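Local atomic coordinates of Sodium/calcium exchanger membrane region domain-containing protein (Archaeoglobus fulgidus, PDB entry 4KPP), a protein that acts as an H+/Ca2+ exchanger of the sodium/calcium exchanger family, probably moving calcium ions across the membrane in return for protons. Residues T149-T154 / A166-S171; P156-G159 / F164-L167; S280-Q285 / A322-A327. One frame throughout, in Å; residues are numbered along the deposited sequence.

Contact 1 of 3, residues T149-T154 / A166-S171; sequences TLYAFT and ALVFVS. With OLB ((2S)-2,3-dihydroxypropyl (9Z)-octadec-9-enoate), chain E.
The ring of Tyr151 meets Val168 and Phe169, consecutive residues of helix 163-182, on two different sides. Val168 CG1 sits over one face as a CH-pi contact, 3.9 Å from the centroid of the Tyr151 ring and 9° off its normal. The other methyl of Val168 slides outward to the phenol end, where CG2 comes within 3.5 Å of Tyr151 OH. Toward Phe169 the tyrosine turns an edge instead: its CD2 lies 3.6 Å from Phe169 CZ in a T-shaped stack, with the planes at 90°. The far end of the phenylalanine ring also reaches helix 138-152 itself, CZ lying 4.2 Å from Ala152 CA.

Tyr151 carries its ring anti to the backbone N (chi1 -165°), which sends the phenol across to the neighbouring helix. Thr154 OG1 stands above the ring face opposite Val168, drawn there by a 2.5 Å hydrogen bond to Tyr151 O, an acceptor shared with Thr154 N. The bound monoolein lies against the same tyrosine, its glycerol carbon C22 3.6 Å from Tyr151 OH, while Phe169 also packs on Ile290 of helix 288-299.

No hydrogen bond spans the two segments. The junction is aromatic and apolar; its one polar tip, Tyr151 OH, is hydrogen-bonded to Asp165 OD1, while the groups over both faces and at one edge probably restrict the ring's rotation.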
# COMPACT_ATOMS: atom_id res chain seq x y z
N THR A 149 -4.90 -9.40 10.88
CA THR A 149 -6.25 -9.71 10.43
C THR A 149 -7.14 -10.17 11.58
O THR A 149 -8.28 -9.72 11.70
CB THR A 149 -6.25 -10.76 9.31
OG1 THR A 149 -5.53 -10.25 8.18
CG2 THR A 149 -7.66 -11.10 8.89
N LEU A 150 -6.61 -11.05 12.42
CA LEU A 150 -7.33 -11.51 13.60
C LEU A 150 -7.66 -10.34 14.52
O LEU A 150 -8.73 -10.29 15.12
CB LEU A 150 -6.52 -12.56 14.36
CG LEU A 150 -6.34 -13.91 13.66
CD1 LEU A 150 -5.64 -14.89 14.58
CD2 LEU A 150 -7.68 -14.46 13.19
N TYR A 151 -6.72 -9.40 14.63
CA TYR A 151 -6.96 -8.23 15.46
C TYR A 151 -7.96 -7.28 14.82
O TYR A 151 -8.76 -6.66 15.51
CB TYR A 151 -5.65 -7.49 15.76
CG TYR A 151 -5.80 -6.50 16.89
CD1 TYR A 151 -5.62 -6.89 18.21
CD2 TYR A 151 -6.13 -5.17 16.63
CE1 TYR A 151 -5.76 -5.98 19.25
CE2 TYR A 151 -6.28 -4.26 17.66
CZ TYR A 151 -6.09 -4.67 18.97
OH TYR A 151 -6.23 -3.77 20.00
N ALA A 152 -7.92 -7.18 13.50
CA ALA A 152 -8.81 -6.28 12.76
C ALA A 152 -10.27 -6.74 12.83
O ALA A 152 -11.18 -5.93 12.67
CB ALA A 152 -8.36 -6.13 11.32
N PHE A 153 -10.48 -8.03 13.08
CA PHE A 153 -11.83 -8.56 13.25
C PHE A 153 -12.49 -8.05 14.53
O PHE A 153 -13.70 -8.20 14.71
CB PHE A 153 -11.84 -10.09 13.24
CG PHE A 153 -11.89 -10.69 11.87
CD1 PHE A 153 -12.96 -10.42 11.03
CD2 PHE A 153 -10.89 -11.55 11.43
CE1 PHE A 153 -13.02 -10.98 9.76
CE2 PHE A 153 -10.95 -12.10 10.17
CZ PHE A 153 -12.01 -11.82 9.34
N THR A 154 -11.70 -7.47 15.43
CA THR A 154 -12.23 -6.96 16.69
C THR A 154 -12.69 -5.52 16.56
O THR A 154 -13.24 -4.94 17.50
CB THR A 154 -11.19 -7.06 17.83
OG1 THR A 154 -10.10 -6.17 17.57
CG2 THR A 154 -10.66 -8.49 17.94
N ALA A 166 -4.35 1.43 17.64
CA ALA A 166 -3.29 2.01 16.84
C ALA A 166 -1.93 1.59 17.37
O ALA A 166 -1.02 1.28 16.60
CB ALA A 166 -3.42 3.53 16.81
N LEU A 167 -1.81 1.57 18.70
CA LEU A 167 -0.58 1.14 19.36
C LEU A 167 -0.24 -0.30 18.98
O LEU A 167 0.92 -0.63 18.73
CB LEU A 167 -0.72 1.27 20.88
CG LEU A 167 0.48 1.78 21.67
CD1 LEU A 167 0.14 1.84 23.16
CD2 LEU A 167 1.72 0.94 21.44
N VAL A 168 -1.26 -1.16 18.94
CA VAL A 168 -1.08 -2.56 18.57
C VAL A 168 -0.62 -2.69 17.12
O VAL A 168 0.39 -3.34 16.84
CB VAL A 168 -2.38 -3.37 18.77
CG1 VAL A 168 -2.19 -4.80 18.29
CG2 VAL A 168 -2.79 -3.35 20.23
N PHE A 169 -1.36 -2.07 16.21
CA PHE A 169 -1.03 -2.11 14.78
C PHE A 169 0.37 -1.58 14.48
O PHE A 169 1.10 -2.16 13.68
CB PHE A 169 -2.07 -1.34 13.96
CG PHE A 169 -3.38 -2.06 13.82
CD1 PHE A 169 -3.44 -3.27 13.15
CD2 PHE A 169 -4.55 -1.53 14.34
CE1 PHE A 169 -4.65 -3.94 13.01
CE2 PHE A 169 -5.75 -2.19 14.20
CZ PHE A 169 -5.80 -3.40 13.54
N VAL A 170 0.74 -0.48 15.13
CA VAL A 170 2.07 0.08 14.96
C VAL A 170 3.12 -0.86 15.56
O VAL A 170 4.21 -1.03 15.00
CB VAL A 170 2.18 1.49 15.58
CG1 VAL A 170 3.63 1.96 15.63
CG2 VAL A 170 1.33 2.48 14.79
N SER A 171 2.79 -1.47 16.70
CA SER A 171 3.69 -2.43 17.34
C SER A 171 3.96 -3.63 16.44
O SER A 171 5.10 -4.07 16.30
CB SER A 171 3.13 -2.90 18.68
OG SER A 171 3.06 -1.83 19.61
C1 OLB E . -7.89 -7.54 22.36
C2 OLB E . -8.33 -8.78 21.65
C3 OLB E . -7.29 -9.17 20.65
C4 OLB E . -7.32 -10.65 20.45
C5 OLB E . -7.73 -10.96 19.05
O19 OLB E . -6.87 -7.55 23.03
O20 OLB E . -8.63 -6.39 22.27
C21 OLB E . -8.24 -5.28 22.99
C22 OLB E . -8.86 -4.07 22.39
O23 OLB E . -9.92 -4.46 21.59
C24 OLB E . -9.35 -3.18 23.48
C6 OLB E . -6.55 -10.83 18.15
C7 OLB E . -5.53 -11.86 18.50
C8 OLB E . -4.56 -12.01 17.37
C9 OLB E . -3.80 -10.74 17.20
C10 OLB E . -2.57 -10.51 18.01
C11 OLB E . -2.23 -9.14 18.50
C12 OLB E . -1.15 -9.25 19.52
C13 OLB E . -1.16 -8.05 20.41
C14 OLB E . -2.37 -8.08 21.29
C15 OLB E . -2.33 -6.87 22.17
C16 OLB E . -3.60 -6.77 22.96
C17 OLB E . -3.73 -7.93 23.88
C18 OLB E . -4.02 -7.46 25.27

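Contact 2 of 3, residues P156-G159 / F164-L167; sequences PLKG and FDAL. With OLB ((2S)-2,3-dihydroxypropyl (9Z)-octadec-9-enoate), chain E.
Lys158 and Asp165 form a salt bridge across the turn between two helices that follow each other in the chain, the short helix 155-158 and helix 163-182. Along the first segment, Pro156 settles against Ser314 and Leu318 of helix 311-331. Lys158 then points at the second helix: its chain is bent at chi3 (47°), and the ammonium group meets the carboxylate from the opposite direction. NZ is modelled 2.3 Å from Asp165 OD2, too short to be taken literally, so the detailed geometry of the pair is doubtful. The other carboxylate oxygen is also near, with NZ 3.1 Å from Asp165 OD1.

Gly159 ends the short helix with a positive phi of 84°, a conformation in which a CB would press against the carbonyl oxygen of Lys158. Its backbone hydrogen-bonds with that of Leu309, next to the small antiparallel pairing of strands 160-161 and 307-308.

Asp165 lies in the first turn of its helix and has further partners: OD2 hydrogen-bonds the backbone N of Ser162 just ahead of that helix, and OD1 is engaged by Tyr151. These bonds fix the carboxylate while the lysine closes the turn over it. The bound monoolein borders both segments: its glycerol oxygen O23 lies 3.6 Å from Lys158 CD, and its acyl carbon C16 meets the edge of the Phe164 ring, 3.9 Å from CE2.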
# COMPACT_ATOMS: atom_id res chain seq x y z
N PRO A 156 -14.94 -4.09 13.94
CA PRO A 156 -16.37 -3.86 13.67
C PRO A 156 -17.25 -4.15 14.89
O PRO A 156 -18.35 -3.61 14.98
CB PRO A 156 -16.68 -4.86 12.55
CG PRO A 156 -15.36 -5.17 11.93
CD PRO A 156 -14.39 -5.13 13.06
N LEU A 157 -16.77 -5.01 15.78
CA LEU A 157 -17.49 -5.33 17.02
C LEU A 157 -17.62 -4.11 17.92
O LEU A 157 -18.73 -3.72 18.30
CB LEU A 157 -16.78 -6.45 17.77
CG LEU A 157 -16.96 -7.86 17.22
CD1 LEU A 157 -16.21 -8.87 18.08
CD2 LEU A 157 -18.44 -8.21 17.14
N LYS A 158 -16.48 -3.52 18.27
CA LYS A 158 -16.44 -2.34 19.12
C LYS A 158 -17.09 -1.14 18.44
O LYS A 158 -17.70 -0.30 19.10
CB LYS A 158 -14.99 -1.99 19.46
CG LYS A 158 -14.26 -3.02 20.29
CD LYS A 158 -12.76 -2.92 20.06
CE LYS A 158 -12.29 -1.48 20.13
NZ LYS A 158 -10.84 -1.38 19.84
N GLY A 159 -16.94 -1.06 17.12
CA GLY A 159 -17.46 0.06 16.37
C GLY A 159 -16.54 1.27 16.35
O GLY A 159 -16.99 2.39 16.08
N PHE A 164 -5.30 2.61 21.59
CA PHE A 164 -4.63 1.36 21.92
C PHE A 164 -4.55 0.44 20.71
O PHE A 164 -3.55 -0.24 20.50
CB PHE A 164 -5.34 0.64 23.08
CG PHE A 164 -4.69 -0.66 23.47
CD1 PHE A 164 -3.58 -0.67 24.29
CD2 PHE A 164 -5.19 -1.86 22.99
CE1 PHE A 164 -2.97 -1.87 24.64
CE2 PHE A 164 -4.59 -3.06 23.34
CZ PHE A 164 -3.48 -3.06 24.16
N ASP A 165 -5.62 0.41 19.92
CA ASP A 165 -5.63 -0.34 18.67
C ASP A 165 -4.49 0.11 17.78
O ASP A 165 -3.76 -0.71 17.22
CB ASP A 165 -6.96 -0.15 17.92
CG ASP A 165 -8.11 -0.86 18.58
OD1 ASP A 165 -7.87 -1.86 19.29
OD2 ASP A 165 -9.26 -0.42 18.39
N ALA A 166 -4.35 1.43 17.64
CA ALA A 166 -3.29 2.01 16.84
C ALA A 166 -1.93 1.59 17.37
O ALA A 166 -1.02 1.28 16.60
CB ALA A 166 -3.42 3.53 16.81
N LEU A 167 -1.81 1.57 18.70
CA LEU A 167 -0.58 1.14 19.36
C LEU A 167 -0.24 -0.30 18.98
O LEU A 167 0.92 -0.63 18.73
CB LEU A 167 -0.72 1.27 20.88
CG LEU A 167 0.48 1.78 21.67
CD1 LEU A 167 0.14 1.84 23.16
CD2 LEU A 167 1.72 0.94 21.44
C1 OLB E . -7.89 -7.54 22.36
C2 OLB E . -8.33 -8.78 21.65
C3 OLB E . -7.29 -9.17 20.65
C4 OLB E . -7.32 -10.65 20.45
C5 OLB E . -7.73 -10.96 19.05
O19 OLB E . -6.87 -7.55 23.03
O20 OLB E . -8.63 -6.39 22.27
C21 OLB E . -8.24 -5.28 22.99
C22 OLB E . -8.86 -4.07 22.39
O23 OLB E . -9.92 -4.46 21.59
C24 OLB E . -9.35 -3.18 23.48
C6 OLB E . -6.55 -10.83 18.15
C7 OLB E . -5.53 -11.86 18.50
C8 OLB E . -4.56 -12.01 17.37
C9 OLB E . -3.80 -10.74 17.20
C10 OLB E . -2.57 -10.51 18.01
C11 OLB E . -2.23 -9.14 18.50
C12 OLB E . -1.15 -9.25 19.52
C13 OLB E . -1.16 -8.05 20.41
C14 OLB E . -2.37 -8.08 21.29
C15 OLB E . -2.33 -6.87 22.17
C16 OLB E . -3.60 -6.77 22.96
C17 OLB E . -3.73 -7.93 23.88
C18 OLB E . -4.02 -7.46 25.27

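Contact 3 of 3, residues S280-Q285 / A322-A327; sequences SSKVNQ and AQSLFA
Lys282 leaves its helix with CG anti to the backbone N (chi1 165°), bends once at chi2 (62°) and runs extended from there, which carries its amine across to Ser324. The serine hydroxyl answers from beside its own backbone N, anti to the carbonyl carbon. NZ donates a hydrogen bond of 2.8 Å to Ser324 OG, with Lys282 CE following at 3.5 Å from the same oxygen. OG also hydrogen-bonds Thr320 O one turn earlier, so the hydroxyl is held toward its own helix while it receives the amine.

Helices 271-285 and 311-331 both belong to the second of the two sodium/calcium exchanger regions of the chain. In the segments 280-285 and 322-327 the closest alpha carbons, Lys282 CA and Ser324 CA, are 9.1 Å apart; the long lysine bridges that interval inside the membrane protein. Helix 311-331 leads on to the bound calcium ion, whose ligands include Ile330, but the side chain of Ser324 is about 11 Å from that of Ile330.

The amine has partners beyond the serine: Asn108 OD1 accepts a second hydrogen bond from it, and Trp286 offers a cation-pi contact. A leucine here would probably leave Ser324 OG and Asn108 OD1 without their shared donor and deprive Trp286 of its cation in a buried setting.

On the lysine's own helix, Gln285 folds back to Ser281. Its NE2 reaches Ser281 OG at 2.8 Å, with the hydroxyl close to the amide plane though the N-H...O angle is a bent 131°, and Glu255 OE2 binds the same nitrogen.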
# COMPACT_ATOMS: atom_id res chain seq x y z
N SER A 280 4.48 -7.44 1.18
CA SER A 280 4.98 -6.60 2.26
C SER A 280 4.26 -5.26 2.31
O SER A 280 4.04 -4.70 3.39
CB SER A 280 6.49 -6.38 2.13
OG SER A 280 6.97 -5.52 3.15
N SER A 281 3.88 -4.74 1.15
CA SER A 281 3.13 -3.49 1.08
C SER A 281 1.75 -3.68 1.69
O SER A 281 1.20 -2.77 2.32
CB SER A 281 3.00 -3.01 -0.37
OG SER A 281 2.20 -1.85 -0.45
N LYS A 282 1.18 -4.87 1.48
CA LYS A 282 -0.07 -5.23 2.14
C LYS A 282 0.12 -5.21 3.65
O LYS A 282 -0.74 -4.75 4.37
CB LYS A 282 -0.58 -6.60 1.66
CG LYS A 282 -1.67 -7.23 2.53
CD LYS A 282 -2.94 -6.38 2.59
CE LYS A 282 -3.93 -6.99 3.58
NZ LYS A 282 -5.17 -6.18 3.75
N VAL A 283 1.27 -5.70 4.11
CA VAL A 283 1.55 -5.74 5.54
C VAL A 283 1.50 -4.34 6.18
O VAL A 283 0.78 -4.14 7.16
CB VAL A 283 2.92 -6.40 5.85
CG1 VAL A 283 3.20 -6.38 7.35
CG2 VAL A 283 2.94 -7.83 5.33
N ASN A 284 2.24 -3.38 5.63
CA ASN A 284 2.25 -2.04 6.23
C ASN A 284 0.91 -1.32 6.11
O ASN A 284 0.49 -0.62 7.04
CB ASN A 284 3.41 -1.17 5.71
CG ASN A 284 3.18 -0.62 4.32
OD1 ASN A 284 2.37 0.28 4.12
ND2 ASN A 284 3.93 -1.14 3.35
N GLN A 285 0.22 -1.52 4.99
CA GLN A 285 -1.07 -0.87 4.79
C GLN A 285 -2.15 -1.49 5.68
O GLN A 285 -3.19 -0.87 5.94
CB GLN A 285 -1.48 -0.89 3.32
CG GLN A 285 -0.59 -0.00 2.45
CD GLN A 285 -1.00 0.02 0.99
OE1 GLN A 285 -1.99 0.64 0.63
NE2 GLN A 285 -0.22 -0.65 0.15
N ALA A 322 -11.92 -9.90 5.97
CA ALA A 322 -12.33 -11.15 5.36
C ALA A 322 -11.50 -11.46 4.13
O ALA A 322 -11.02 -12.58 3.96
CB ALA A 322 -13.81 -11.12 5.01
N GLN A 323 -11.32 -10.46 3.27
CA GLN A 323 -10.48 -10.61 2.08
C GLN A 323 -9.05 -10.93 2.47
O GLN A 323 -8.36 -11.68 1.78
CB GLN A 323 -10.50 -9.34 1.24
CG GLN A 323 -9.73 -9.46 -0.07
CD GLN A 323 -9.33 -8.12 -0.65
OE1 GLN A 323 -8.98 -7.20 0.08
NE2 GLN A 323 -9.37 -8.01 -1.97
N SER A 324 -8.60 -10.36 3.59
CA SER A 324 -7.23 -10.53 4.05
C SER A 324 -7.00 -11.92 4.62
O SER A 324 -5.90 -12.47 4.51
CB SER A 324 -6.86 -9.46 5.08
OG SER A 324 -7.05 -8.16 4.53
N LEU A 325 -8.03 -12.49 5.24
CA LEU A 325 -7.98 -13.86 5.73
C LEU A 325 -7.80 -14.80 4.54
O LEU A 325 -6.95 -15.69 4.56
CB LEU A 325 -9.28 -14.21 6.45
CG LEU A 325 -9.18 -15.04 7.73
CD1 LEU A 325 -10.45 -15.87 7.94
CD2 LEU A 325 -7.94 -15.93 7.74
N PHE A 326 -8.61 -14.58 3.51
CA PHE A 326 -8.54 -15.37 2.29
C PHE A 326 -7.19 -15.21 1.60
O PHE A 326 -6.67 -16.16 1.02
CB PHE A 326 -9.68 -14.97 1.36
CG PHE A 326 -9.77 -15.81 0.12
CD1 PHE A 326 -9.95 -17.18 0.21
CD2 PHE A 326 -9.68 -15.22 -1.14
CE1 PHE A 326 -10.03 -17.96 -0.94
CE2 PHE A 326 -9.76 -15.99 -2.28
CZ PHE A 326 -9.94 -17.36 -2.19
N ALA A 327 -6.63 -14.01 1.68
CA ALA A 327 -5.31 -13.74 1.12
C ALA A 327 -4.23 -14.54 1.84
O ALA A 327 -3.37 -15.14 1.20
CB ALA A 327 -5.00 -12.25 1.18

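How the contacts relate
Contacts 1 and 2 share helix 163-182 and border the same monoolein; they meet where the Tyr151 hydroxyl bonds to Asp165, so the aromatic junction and the salt bridge adjoin. Contact 1 is buried and largely apolar, whereas contact 2, nearer the outside of the chain, is only partly buried and ionic. Contact 3 lies deepest, about 10 Å from the chain centre to its own centre, yet is polar, a single hydrogen bond between helices of the other family region. It still touches contact 1 through Thr149 and Phe153, which pack on Ser324 and its neighbours, bringing the two regions together; contacts 2 and 3 do not touch.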